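Local coordinates for like-Sm ribonucleoprotein core (Methanococcus vannielii SB, PDB 5MKI) that probably binds RNA and binds uridine monophosphate as a ring of seven identical Sm-like subunits, at residues S14-V19 / R32-D37; T20-D25 / V67-L72; D25-K30 / I49-E54; M40-E45 / L60-D65. All coordinates share one frame; numbering follows the deposited sequence.

The four contacts illustrate how a small, strongly bent antiparallel sheet changes its chemistry from core to surface. Contacts 2 and 4 are the buried ones: each aligns two strands by backbone bonds, broken in contact 2 by a beta bulge, packs valines and leucines inward, and uses a strand whose outer edge pairs with another subunit. Contacts 1 and 3 are only partly buried and share strand 28-36, contact 1 near its end and contact 3 at its start. There the strand pairing thins to one bridge apiece, and side-chain oxygens of Asn16 and Glu50 take over part of the bonding. Strand 18-23 joins contacts 1 and 2, while Val29 of contact 3 packs on Leu44 and Leu60 of contact 4.

Contact 1 (S14-V19 / R32-D37); sequences SINTNV and RLKAYD
Backbone hydrogen bonds pin the type II turn Ser14-Thr17 to strand 28-36: Asn16 N gives an almost straight bond (178°) to Leu33 O at 2.8 Å, and Leu33 N answers to Thr17 O at 3.0 Å. Inside the turn, Ser14 O accepts from both Thr17 N and Thr17 OG1. One bridge, Asn18 with Arg32, then opens the antiparallel hairpin with strand 18-23; Asn18 is also a calcium-binding residue.

Among polar side chains, Lys34 doubles back at chi2 and chi3 (-62° and -63°), bringing NZ to 2.7 Å from Asn16 OD1, in the plane of that amide carbonyl. Arg32 runs extended across the turn and lays one face of its guanidinium over Asn16 O, which sits 3.2 Å above the plane. A serine in place of Arg32 would probably strip Asn16 O of its guanidinium cover and the turn of a nearby positive charge.

Apolar contacts lie beneath: Ile15 CD1 reaches Leu33 CD2 at 4.2 Å and the edge of the Tyr36 ring, while Val19 CG2 meets Leu33 CB. The chemistry implies a turn fixed by its backbone, with a polar outer cover and an apolar side shared between the core and, at Ile15, a neighbouring subunit.

Contact 2 (T20-D25 / V67-L72); sequences TVYLKD and VLYVSL
With CG anti to its carbonyl carbon (chi1 -66°), Tyr22 swings its ring across the neighbouring strand, where Tyr69, held at an unusual chi1 of 32°, brings CE1 over one face of that ring, 3.5 Å from Tyr22 CG. The planes stand 57° apart, an oblique pairing, and Ser71 CB lies at the edge of the Tyr22 ring. On the opposite side of the sheet, Val21 CG1 meets Val67 CG2 at 3.7 Å and Val70 CG2 at 4.1 Å.

The strands run antiparallel, with Thr20-Ser71 and Tyr22-Tyr69 as hydrogen-bonded pairs, until a classic beta bulge sets Leu68 and Tyr69 both opposite Tyr22. Tyr22 O therefore takes a firm bond from Leu68 N at 2.7 Å and a weak one from Tyr69 N. This is where the chain turns a corner in the bent sheet of the Sm fold, and residues 69-71 continue the sheet into a neighbouring subunit.

Beyond the bulge, Lys24 sets NZ 3.0 Å from Val67 O, above the carbonyl plane. The same NZ also bonds Asp65 O, and Val67 O has a second donor in Asn66 ND2 of that same neighbouring subunit.

Contact 3 (D25-K30 / I49-E54); sequences DGKLVK and IESDEE
Glu50 reaches back from the loop after strand 47-49 to the beginning of strand 28-36. Its CB lies 4.0 Å from Leu28 CB, and CG stays alongside the same carbon at 4.1 Å. From there the chain bends at chi2 (-67°), turning the carboxylate toward the Leu28 backbone, with CD 3.5 Å from Leu28 N. At the tip OE2 accepts from Leu28 N at 2.8 Å; the N-H approaches from above the carboxylate plane, 53° out of it. OE2 also comes within 2.9 Å of Leu28 O without bonding it, a meeting of two acceptors that probably carries a cost. The other oxygen, OE1, takes a weak bond from Ser51 OG.

The main chain of Glu50 returns the grip, its N giving a hydrogen bond to Leu28 O at 3.1 Å. Next to this, Val29 and Ile49 form an antiparallel non-hydrogen-bonded pair, where strand 47-49 meets the start of strand 28-36 in the bent sheet of the Sm fold. Their side chains lie side by side and point the same way, Ile49 CD1 touching both methyls of Val29, CG1 at 3.6 Å and CG2 at 3.8 Å. Leu60 packs on both residues, and Tyr69 of the second subunit also touches the pair.

Ahead of the strand, an Asx turn joins Lys27 N to Asp25 OD1. Gly26 has a positive phi, at which a CB would jam against the preceding carbonyl O.

Contact 4 (M40-E45 / L60-D65); sequences MNVALE and LVVRGD
Val42 and Val62 lie side by side and point the same way in the antiparallel pairing of strands 42-44 and 57-62, part of the Sm fold, with Val42 CG2 3.8 Å from Val62 CB. Leu44 crosses Val62 obliquely, its CD1 touching Val62 CG2 at 3.9 Å. Val42, Leu44, Leu60 and Val62 share one face, where Leu44 also meets Val19 and Val21; Ala43 and Val61 occupy the other. Backbone bonds in both directions hold Val42 to Val62 and Leu44 to Leu60.

Polar residues gather where Asn41 precedes one strand and Arg63 follows the other: Asn41, Arg63 and Asp65, together with His39, bind UMP. A chi1 of -58° puts the Asn41 amide beside its own backbone N and turns OD1 to Gly64, while ND2 is held by Asp37. A leucine here would probably leave Gly64 N and Asp37 without their amide partner and let this corner of the uridine site shift. Arg63 stretches away and forms a salt bridge with Asp65; its NH2 also bonds His39 O of the second subunit. Gly64 fits tightly, since a CB would clash with Met40 C, and its N reaches Asn41 OD1 at 2.9 Å in an almost straight bond of 176°.

Contact 1 (S14-V19 / R32-D37)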
loop_
_atom_site.group_PDB
_atom_site.type_symbol
_atom_site.label_atom_id
_atom_site.label_comp_id
_atom_site.label_asym_id
_atom_site.label_seq_id
_atom_site.Cartn_x
_atom_site.Cartn_y
_atom_site.Cartn_z
ATOM N N SER A 14 10.761 -20.879 -16.064
ATOM C CA SER A 14 10.224 -20.284 -17.279
ATOM C C SER A 14 11.159 -19.274 -17.915
ATOM O O SER A 14 10.746 -18.586 -18.856
ATOM C CB SER A 14 8.886 -19.603 -16.992
ATOM O OG SER A 14 7.902 -20.546 -16.659
ATOM N N ILE A 15 12.396 -19.152 -17.424
ATOM C CA ILE A 15 13.343 -18.247 -18.056
ATOM C C ILE A 15 13.516 -18.654 -19.516
ATOM O O ILE A 15 13.622 -19.847 -19.843
ATOM C CB ILE A 15 14.697 -18.239 -17.329
ATOM C CG1 ILE A 15 14.585 -17.572 -15.944
ATOM C CG2 ILE A 15 15.736 -17.500 -18.174
ATOM C CD1 ILE A 15 14.389 -16.054 -15.989
ATOM N N ASN A 16 13.501 -17.653 -20.399
ATOM C CA ASN A 16 13.680 -17.826 -21.844
ATOM C C ASN A 16 12.549 -18.639 -22.464
ATOM O O ASN A 16 12.754 -19.367 -23.436
ATOM C CB ASN A 16 15.043 -18.444 -22.164
ATOM C CG ASN A 16 16.167 -17.470 -21.937
ATOM O OD1 ASN A 16 16.042 -16.291 -22.270
ATOM N ND2 ASN A 16 17.263 -17.940 -21.352
ATOM N N THR A 17 11.355 -18.530 -21.883
ATOM C CA THR A 17 10.114 -18.958 -22.508
ATOM C C THR A 17 9.139 -17.786 -22.483
ATOM O O THR A 17 9.401 -16.744 -21.872
ATOM C CB THR A 17 9.512 -20.186 -21.809
ATOM O OG1 THR A 17 8.993 -19.808 -20.524
ATOM C CG2 THR A 17 10.567 -21.274 -21.634
ATOM N N ASN A 18 8.003 -17.964 -23.153
ATOM C CA ASN A 18 6.985 -16.925 -23.242
ATOM C C ASN A 18 6.005 -17.025 -22.079
ATOM O O ASN A 18 5.469 -18.105 -21.802
ATOM C CB ASN A 18 6.229 -17.032 -24.566
ATOM C CG ASN A 18 5.735 -15.694 -25.052
ATOM O OD1 ASN A 18 4.697 -15.199 -24.613
ATOM N ND2 ASN A 18 6.494 -15.087 -25.953
ATOM N N VAL A 19 5.770 -15.898 -21.397
ATOM C CA VAL A 19 4.826 -15.868 -20.287
ATOM C C VAL A 19 3.806 -14.767 -20.533
ATOM O O VAL A 19 4.046 -13.816 -21.276
ATOM C CB VAL A 19 5.524 -15.678 -18.922
ATOM C CG1 VAL A 19 6.543 -16.808 -18.707
ATOM C CG2 VAL A 19 6.177 -14.280 -18.819
ATOM N N ARG A 32 8.888 -12.721 -23.543
ATOM C CA ARG A 32 9.899 -13.724 -23.207
ATOM C C ARG A 32 10.620 -13.323 -21.917
ATOM O O ARG A 32 11.280 -12.275 -21.865
ATOM C CB ARG A 32 10.891 -13.869 -24.363
ATOM C CG ARG A 32 12.013 -14.901 -24.171
ATOM C CD ARG A 32 13.043 -14.770 -25.303
ATOM N NE ARG A 32 14.038 -15.840 -25.283
ATOM C CZ ARG A 32 13.835 -17.055 -25.792
ATOM N NH1 ARG A 32 12.672 -17.355 -26.354
ATOM N NH2 ARG A 32 14.788 -17.970 -25.729
ATOM N N LEU A 33 10.526 -14.172 -20.896
ATOM C CA LEU A 33 10.978 -13.828 -19.546
ATOM C C LEU A 33 12.494 -13.965 -19.426
ATOM O O LEU A 33 13.030 -15.079 -19.433
ATOM C CB LEU A 33 10.266 -14.706 -18.522
ATOM C CG LEU A 33 10.574 -14.439 -17.041
ATOM C CD1 LEU A 33 9.865 -13.183 -16.547
ATOM C CD2 LEU A 33 10.203 -15.652 -16.192
ATOM N N LYS A 34 13.177 -12.831 -19.256
ATOM C CA LYS A 34 14.629 -12.769 -19.109
ATOM C C LYS A 34 15.102 -12.671 -17.663
ATOM O O LYS A 34 16.277 -12.951 -17.392
ATOM C CB LYS A 34 15.192 -11.560 -19.877
ATOM C CG LYS A 34 14.719 -11.461 -21.314
ATOM C CD LYS A 34 15.187 -12.671 -22.086
ATOM C CE LYS A 34 16.716 -12.732 -22.143
ATOM N NZ LYS A 34 17.198 -13.955 -22.853
ATOM N N ALA A 35 14.239 -12.263 -16.741
ATOM C CA ALA A 35 14.666 -12.013 -15.368
ATOM C C ALA A 35 13.441 -11.727 -14.524
ATOM O O ALA A 35 12.439 -11.214 -15.026
ATOM C CB ALA A 35 15.653 -10.840 -15.283
ATOM N N TYR A 36 13.535 -12.078 -13.241
ATOM C CA TYR A 36 12.518 -11.772 -12.243
ATOM C C TYR A 36 13.197 -11.720 -10.878
ATOM O O TYR A 36 14.316 -12.216 -10.705
ATOM C CB TYR A 36 11.388 -12.812 -12.228
ATOM C CG TYR A 36 11.826 -14.086 -11.561
ATOM C CD1 TYR A 36 12.661 -14.974 -12.219
ATOM C CD2 TYR A 36 11.444 -14.384 -10.255
ATOM C CE1 TYR A 36 13.092 -16.129 -11.605
ATOM C CE2 TYR A 36 11.875 -15.533 -9.635
ATOM C CZ TYR A 36 12.687 -16.402 -10.313
ATOM O OH TYR A 36 13.116 -17.547 -9.704
ATOM N N ASP A 37 12.502 -11.123 -9.901
ATOM C CA ASP A 37 13.021 -10.985 -8.539
ATOM C C ASP A 37 11.899 -11.305 -7.553
ATOM O O ASP A 37 10.760 -11.582 -7.947
ATOM C CB ASP A 37 13.622 -9.583 -8.282
ATOM C CG ASP A 37 12.613 -8.441 -8.469
ATOM O OD1 ASP A 37 11.394 -8.658 -8.342
ATOM O OD2 ASP A 37 13.044 -7.300 -8.749
#

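Contact 2 (T20-D25 / V67-L72)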
loop_
_atom_site.group_PDB
_atom_site.type_symbol
_atom_site.label_atom_id
_atom_site.label_comp_id
_atom_site.label_asym_id
_atom_site.label_seq_id
_atom_site.Cartn_x
_atom_site.Cartn_y
_atom_site.Cartn_z
ATOM N N THR A 20 2.650 -14.928 -19.912
ATOM C CA THR A 20 1.587 -13.934 -19.915
ATOM C C THR A 20 1.452 -13.380 -18.502
ATOM O O THR A 20 1.149 -14.133 -17.572
ATOM C CB THR A 20 0.269 -14.553 -20.379
ATOM O OG1 THR A 20 0.482 -15.179 -21.647
ATOM C CG2 THR A 20 -0.820 -13.498 -20.516
ATOM N N VAL A 21 1.687 -12.081 -18.346
ATOM C CA VAL A 21 1.570 -11.396 -17.057
ATOM C C VAL A 21 0.242 -10.653 -17.037
ATOM O O VAL A 21 0.060 -9.680 -17.774
ATOM C CB VAL A 21 2.735 -10.426 -16.806
ATOM C CG1 VAL A 21 2.596 -9.771 -15.397
ATOM C CG2 VAL A 21 4.069 -11.131 -16.937
ATOM N N TYR A 22 -0.679 -11.100 -16.185
ATOM C CA TYR A 22 -1.941 -10.400 -15.946
ATOM C C TYR A 22 -1.762 -9.313 -14.883
ATOM O O TYR A 22 -1.279 -9.587 -13.781
ATOM C CB TYR A 22 -3.026 -11.371 -15.482
ATOM C CG TYR A 22 -3.457 -12.390 -16.518
ATOM C CD1 TYR A 22 -2.703 -13.538 -16.754
ATOM C CD2 TYR A 22 -4.628 -12.211 -17.248
ATOM C CE1 TYR A 22 -3.104 -14.475 -17.695
ATOM C CE2 TYR A 22 -5.042 -13.148 -18.187
ATOM C CZ TYR A 22 -4.276 -14.276 -18.409
ATOM O OH TYR A 22 -4.683 -15.208 -19.348
ATOM N N LEU A 23 -2.195 -8.099 -15.203
ATOM C CA LEU A 23 -2.045 -6.940 -14.341
ATOM C C LEU A 23 -3.369 -6.606 -13.656
ATOM O O LEU A 23 -4.449 -6.986 -14.116
ATOM C CB LEU A 23 -1.545 -5.744 -15.147
ATOM C CG LEU A 23 -0.183 -5.937 -15.817
ATOM C CD1 LEU A 23 0.296 -4.616 -16.441
ATOM C CD2 LEU A 23 0.829 -6.460 -14.803
ATOM N N LYS A 24 -3.267 -5.865 -12.547
ATOM C CA LYS A 24 -4.442 -5.574 -11.725
ATOM C C LYS A 24 -5.505 -4.793 -12.484
ATOM O O LYS A 24 -6.695 -4.897 -12.167
ATOM C CB LYS A 24 -4.029 -4.798 -10.477
ATOM C CG LYS A 24 -3.270 -5.612 -9.461
ATOM C CD LYS A 24 -2.742 -4.715 -8.361
ATOM C CE LYS A 24 -2.246 -5.530 -7.176
ATOM N NZ LYS A 24 -1.052 -6.373 -7.537
ATOM N N ASP A 25 -5.107 -4.013 -13.480
ATOM C CA ASP A 25 -6.029 -3.134 -14.184
ATOM C C ASP A 25 -6.709 -3.803 -15.369
ATOM O O ASP A 25 -7.456 -3.134 -16.093
ATOM C CB ASP A 25 -5.292 -1.872 -14.658
ATOM C CG ASP A 25 -4.106 -2.186 -15.574
ATOM O OD1 ASP A 25 -3.998 -3.332 -16.063
ATOM O OD2 ASP A 25 -3.278 -1.277 -15.808
ATOM N N VAL A 67 1.102 -6.807 -10.511
ATOM C CA VAL A 67 0.832 -8.134 -11.074
ATOM C C VAL A 67 -0.324 -8.792 -10.335
ATOM O O VAL A 67 -0.364 -8.809 -9.100
ATOM C CB VAL A 67 2.088 -9.018 -11.021
ATOM C CG1 VAL A 67 1.737 -10.473 -11.410
ATOM C CG2 VAL A 67 3.166 -8.459 -11.962
ATOM N N LEU A 68 -1.267 -9.336 -11.101
ATOM C CA LEU A 68 -2.357 -10.144 -10.573
ATOM C C LEU A 68 -1.929 -11.608 -10.494
ATOM O O LEU A 68 -1.874 -12.185 -9.403
ATOM C CB LEU A 68 -3.600 -9.968 -11.455
ATOM C CG LEU A 68 -4.990 -10.256 -10.889
ATOM C CD1 LEU A 68 -5.297 -9.314 -9.718
ATOM C CD2 LEU A 68 -6.037 -10.110 -11.997
ATOM N N TYR A 69 -1.615 -12.211 -11.646
ATOM C CA TYR A 69 -0.981 -13.527 -11.716
ATOM C C TYR A 69 -0.237 -13.648 -13.040
ATOM O O TYR A 69 -0.520 -12.924 -13.997
ATOM C CB TYR A 69 -1.985 -14.681 -11.570
ATOM C CG TYR A 69 -3.392 -14.454 -12.102
ATOM C CD1 TYR A 69 -3.661 -14.407 -13.476
ATOM C CD2 TYR A 69 -4.460 -14.335 -11.230
ATOM C CE1 TYR A 69 -4.960 -14.206 -13.945
ATOM C CE2 TYR A 69 -5.747 -14.144 -11.686
ATOM C CZ TYR A 69 -6.002 -14.084 -13.035
ATOM O OH TYR A 69 -7.306 -13.890 -13.452
ATOM N N VAL A 70 0.728 -14.564 -13.075
ATOM C CA VAL A 70 1.508 -14.865 -14.270
ATOM C C VAL A 70 1.156 -16.281 -14.727
ATOM O O VAL A 70 1.130 -17.216 -13.912
ATOM C CB VAL A 70 3.019 -14.716 -14.003
ATOM C CG1 VAL A 70 3.799 -14.936 -15.260
ATOM C CG2 VAL A 70 3.335 -13.321 -13.428
ATOM N N SER A 71 0.862 -16.430 -16.026
ATOM C CA SER A 71 0.560 -17.729 -16.630
ATOM C C SER A 71 1.828 -18.295 -17.259
ATOM O O SER A 71 2.426 -17.668 -18.141
ATOM C CB SER A 71 -0.541 -17.624 -17.685
ATOM O OG SER A 71 -0.903 -18.924 -18.141
ATOM N N LEU A 72 2.231 -19.470 -16.796
ATOM C CA LEU A 72 3.502 -20.072 -17.153
ATOM C C LEU A 72 3.314 -21.315 -18.012
ATOM O O LEU A 72 2.275 -21.967 -17.940
ATOM C CB LEU A 72 4.269 -20.477 -15.908
ATOM C CG LEU A 72 4.577 -19.456 -14.842
ATOM C CD1 LEU A 72 5.457 -20.180 -13.881
ATOM C CD2 LEU A 72 5.313 -18.311 -15.462
ATOM O OXT LEU A 72 4.214 -21.711 -18.753
#

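Contact 3 (D25-K30 / I49-E54)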
loop_
_atom_site.group_PDB
_atom_site.type_symbol
_atom_site.label_atom_id
_atom_site.label_comp_id
_atom_site.label_asym_id
_atom_site.label_seq_id
_atom_site.Cartn_x
_atom_site.Cartn_y
_atom_site.Cartn_z
ATOM N N ASP A 25 -5.107 -4.013 -13.480
ATOM C CA ASP A 25 -6.029 -3.134 -14.184
ATOM C C ASP A 25 -6.709 -3.803 -15.369
ATOM O O ASP A 25 -7.456 -3.134 -16.093
ATOM C CB ASP A 25 -5.292 -1.872 -14.658
ATOM C CG ASP A 25 -4.106 -2.186 -15.574
ATOM O OD1 ASP A 25 -3.998 -3.332 -16.063
ATOM O OD2 ASP A 25 -3.278 -1.277 -15.808
ATOM N N GLY A 26 -6.460 -5.094 -15.595
ATOM C CA GLY A 26 -7.022 -5.811 -16.724
ATOM C C GLY A 26 -6.080 -6.009 -17.894
ATOM O O GLY A 26 -6.367 -6.836 -18.764
ATOM N N LYS A 27 -4.964 -5.289 -17.936
ATOM C CA LYS A 27 -3.987 -5.471 -18.997
ATOM C C LYS A 27 -3.395 -6.877 -18.970
ATOM O O LYS A 27 -3.279 -7.513 -17.917
ATOM C CB LYS A 27 -2.866 -4.441 -18.870
ATOM C CG LYS A 27 -3.299 -3.005 -19.100
ATOM C CD LYS A 27 -2.086 -2.098 -19.277
ATOM C CE LYS A 27 -2.486 -0.635 -19.288
ATOM N NZ LYS A 27 -3.194 -0.243 -18.051
ATOM N N LEU A 28 -3.023 -7.355 -20.157
ATOM C CA LEU A 28 -2.225 -8.558 -20.349
ATOM C C LEU A 28 -0.937 -8.170 -21.059
ATOM O O LEU A 28 -0.983 -7.568 -22.136
ATOM C CB LEU A 28 -2.972 -9.600 -21.192
ATOM C CG LEU A 28 -3.864 -10.648 -20.532
ATOM C CD1 LEU A 28 -5.152 -10.026 -19.997
ATOM C CD2 LEU A 28 -4.154 -11.776 -21.525
ATOM N N VAL A 29 0.206 -8.508 -20.467
ATOM C CA VAL A 29 1.509 -8.277 -21.081
ATOM C C VAL A 29 2.136 -9.636 -21.349
ATOM O O VAL A 29 2.300 -10.439 -20.425
ATOM C CB VAL A 29 2.430 -7.417 -20.198
ATOM C CG1 VAL A 29 3.638 -6.987 -20.986
ATOM C CG2 VAL A 29 1.689 -6.213 -19.651
ATOM N N LYS A 30 2.493 -9.888 -22.606
ATOM C CA LYS A 30 3.015 -11.177 -23.048
ATOM C C LYS A 30 4.422 -10.979 -23.587
ATOM O O LYS A 30 4.662 -10.040 -24.352
ATOM C CB LYS A 30 2.108 -11.790 -24.125
ATOM C CG LYS A 30 2.670 -13.042 -24.791
ATOM C CD LYS A 30 1.858 -13.464 -26.022
ATOM C CE LYS A 30 2.762 -13.824 -27.206
ATOM N NZ LYS A 30 2.878 -15.307 -27.447
ATOM N N ILE A 49 1.446 -6.055 -25.586
ATOM C CA ILE A 49 0.225 -5.810 -24.827
ATOM C C ILE A 49 -0.950 -6.278 -25.673
ATOM O O ILE A 49 -1.054 -5.916 -26.850
ATOM C CB ILE A 49 0.075 -4.323 -24.463
ATOM C CG1 ILE A 49 1.421 -3.707 -24.060
ATOM C CG2 ILE A 49 -0.979 -4.154 -23.386
ATOM C CD1 ILE A 49 2.112 -4.397 -22.915
ATOM N N GLU A 50 -1.834 -7.090 -25.083
ATOM C CA GLU A 50 -3.035 -7.497 -25.808
ATOM C C GLU A 50 -3.921 -6.305 -26.141
ATOM O O GLU A 50 -4.738 -6.388 -27.065
ATOM C CB GLU A 50 -3.823 -8.541 -25.006
ATOM C CG GLU A 50 -5.092 -8.020 -24.295
ATOM C CD GLU A 50 -4.819 -7.024 -23.156
ATOM O OE1 GLU A 50 -5.796 -6.528 -22.553
ATOM O OE2 GLU A 50 -3.640 -6.732 -22.860
ATOM N N SER A 51 -3.760 -5.195 -25.423
ATOM C CA SER A 51 -4.452 -3.949 -25.717
ATOM C C SER A 51 -3.841 -3.196 -26.893
ATOM O O SER A 51 -4.083 -1.991 -27.021
ATOM C CB SER A 51 -4.441 -3.043 -24.482
ATOM O OG SER A 51 -4.588 -3.789 -23.284
ATOM N N ASP A 52 -3.075 -3.875 -27.751
ATOM C CA ASP A 52 -2.241 -3.216 -28.749
ATOM C C ASP A 52 -1.398 -4.252 -29.488
ATOM O O ASP A 52 -0.282 -3.953 -29.929
ATOM C CB ASP A 52 -1.343 -2.165 -28.078
ATOM C CG ASP A 52 -0.644 -1.265 -29.071
ATOM O OD1 ASP A 52 -1.031 -1.267 -30.259
ATOM O OD2 ASP A 52 0.295 -0.545 -28.671
ATOM N N GLU A 53 -1.930 -5.468 -29.642
ATOM C CA GLU A 53 -1.154 -6.612 -30.113
ATOM C C GLU A 53 -0.598 -6.401 -31.520
ATOM O O GLU A 53 -0.915 -7.152 -32.450
ATOM C CB GLU A 53 -2.000 -7.891 -30.045
ATOM C CG GLU A 53 -3.491 -7.696 -30.331
ATOM C CD GLU A 53 -4.355 -8.803 -29.739
ATOM O OE1 GLU A 53 -5.591 -8.629 -29.648
ATOM O OE2 GLU A 53 -3.794 -9.850 -29.359
ATOM N N GLU A 54 0.249 -5.382 -31.672
ATOM C CA GLU A 54 0.962 -5.123 -32.913
ATOM C C GLU A 54 2.387 -4.670 -32.608
ATOM O O GLU A 54 3.345 -5.180 -33.199
ATOM C CB GLU A 54 0.229 -4.074 -33.754
ATOM C CG GLU A 54 0.752 -3.961 -35.181
ATOM C CD GLU A 54 0.066 -4.922 -36.141
ATOM O OE1 GLU A 54 0.126 -4.675 -37.366
ATOM O OE2 GLU A 54 -0.533 -5.917 -35.674
#

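Contact 4 (M40-E45 / L60-D65)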
loop_
_atom_site.group_PDB
_atom_site.type_symbol
_atom_site.label_atom_id
_atom_site.label_comp_id
_atom_site.label_asym_id
_atom_site.label_seq_id
_atom_site.Cartn_x
_atom_site.Cartn_y
_atom_site.Cartn_z
ATOM N N MET A 40 8.426 -9.967 -7.716
ATOM C CA MET A 40 7.762 -10.275 -8.983
ATOM C C MET A 40 7.920 -9.161 -10.020
ATOM O O MET A 40 7.107 -9.075 -10.949
ATOM C CB MET A 40 6.268 -10.608 -8.789
ATOM C CG MET A 40 5.970 -11.757 -7.797
ATOM S SD MET A 40 4.332 -12.556 -7.947
ATOM C CE MET A 40 4.235 -12.805 -9.716
ATOM N N ASN A 41 8.925 -8.278 -9.884
ATOM C CA ASN A 41 9.367 -7.513 -11.044
ATOM C C ASN A 41 9.826 -8.497 -12.125
ATOM O O ASN A 41 10.409 -9.540 -11.821
ATOM C CB ASN A 41 10.534 -6.564 -10.721
ATOM C CG ASN A 41 10.234 -5.540 -9.610
ATOM O OD1 ASN A 41 9.160 -4.954 -9.520
ATOM N ND2 ASN A 41 11.229 -5.308 -8.791
ATOM N N VAL A 42 9.570 -8.177 -13.391
ATOM C CA VAL A 42 9.960 -9.063 -14.492
ATOM C C VAL A 42 10.452 -8.234 -15.677
ATOM O O VAL A 42 9.888 -7.181 -16.007
ATOM C CB VAL A 42 8.811 -10.008 -14.920
ATOM C CG1 VAL A 42 8.328 -10.867 -13.755
ATOM C CG2 VAL A 42 7.638 -9.231 -15.518
ATOM N N ALA A 43 11.527 -8.706 -16.309
ATOM C CA ALA A 43 12.006 -8.145 -17.567
ATOM C C ALA A 43 11.517 -9.041 -18.702
ATOM O O ALA A 43 11.854 -10.229 -18.743
ATOM C CB ALA A 43 13.529 -8.031 -17.577
ATOM N N LEU A 44 10.706 -8.483 -19.600
ATOM C CA LEU A 44 10.102 -9.232 -20.702
ATOM C C LEU A 44 10.664 -8.739 -22.030
ATOM O O LEU A 44 10.532 -7.556 -22.358
ATOM C CB LEU A 44 8.585 -9.080 -20.708
ATOM C CG LEU A 44 7.800 -9.567 -19.498
ATOM C CD1 LEU A 44 6.358 -9.089 -19.585
ATOM C CD2 LEU A 44 7.893 -11.079 -19.427
ATOM N N GLU A 45 11.249 -9.654 -22.801
ATOM C CA GLU A 45 11.850 -9.339 -24.092
ATOM C C GLU A 45 10.840 -9.545 -25.217
ATOM O O GLU A 45 10.075 -10.512 -25.205
ATOM C CB GLU A 45 13.076 -10.220 -24.327
ATOM C CG GLU A 45 13.910 -9.822 -25.519
ATOM C CD GLU A 45 14.966 -10.850 -25.839
ATOM O OE1 GLU A 45 14.598 -11.926 -26.361
ATOM O OE2 GLU A 45 16.156 -10.585 -25.565
ATOM N N LEU A 60 10.526 -4.825 -21.924
ATOM C CA LEU A 60 9.591 -4.238 -20.968
ATOM C C LEU A 60 9.958 -4.703 -19.566
ATOM O O LEU A 60 9.946 -5.905 -19.289
ATOM C CB LEU A 60 8.152 -4.665 -21.257
ATOM C CG LEU A 60 7.249 -3.874 -22.188
ATOM C CD1 LEU A 60 5.790 -4.196 -21.867
ATOM C CD2 LEU A 60 7.543 -2.382 -22.058
ATOM N N VAL A 61 10.245 -3.767 -18.674
ATOM C CA VAL A 61 10.414 -4.098 -17.264
ATOM C C VAL A 61 9.119 -3.737 -16.552
ATOM O O VAL A 61 8.725 -2.566 -16.530
ATOM C CB VAL A 61 11.622 -3.375 -16.657
ATOM C CG1 VAL A 61 11.674 -3.586 -15.131
ATOM C CG2 VAL A 61 12.894 -3.877 -17.330
ATOM N N VAL A 62 8.436 -4.753 -16.018
ATOM C CA VAL A 62 7.126 -4.606 -15.392
ATOM C C VAL A 62 7.314 -4.587 -13.882
ATOM O O VAL A 62 8.041 -5.425 -13.329
ATOM C CB VAL A 62 6.176 -5.745 -15.798
ATOM C CG1 VAL A 62 4.803 -5.540 -15.172
ATOM C CG2 VAL A 62 6.080 -5.890 -17.351
ATOM N N ARG A 63 6.657 -3.650 -13.218
ATOM C CA ARG A 63 6.760 -3.547 -11.763
ATOM C C ARG A 63 5.822 -4.556 -11.103
ATOM O O ARG A 63 4.609 -4.549 -11.355
ATOM C CB ARG A 63 6.446 -2.123 -11.309
ATOM C CG ARG A 63 7.039 -1.799 -9.951
ATOM C CD ARG A 63 7.153 -0.300 -9.708
ATOM N NE ARG A 63 7.817 -0.018 -8.438
ATOM C CZ ARG A 63 7.206 -0.039 -7.257
ATOM N NH1 ARG A 63 5.911 -0.313 -7.193
ATOM N NH2 ARG A 63 7.882 0.243 -6.146
ATOM N N GLY A 64 6.381 -5.418 -10.242
ATOM C CA GLY A 64 5.621 -6.551 -9.722
ATOM C C GLY A 64 4.368 -6.198 -8.928
ATOM O O GLY A 64 3.399 -6.964 -8.925
ATOM N N ASP A 65 4.354 -5.038 -8.251
ATOM C CA ASP A 65 3.174 -4.655 -7.476
ATOM C C ASP A 65 1.930 -4.500 -8.340
ATOM O O ASP A 65 0.817 -4.453 -7.802
ATOM C CB ASP A 65 3.414 -3.346 -6.712
ATOM C CG ASP A 65 3.165 -2.113 -7.570
ATOM O OD1 ASP A 65 3.525 -2.133 -8.770
ATOM O OD2 ASP A 65 2.599 -1.124 -7.057
#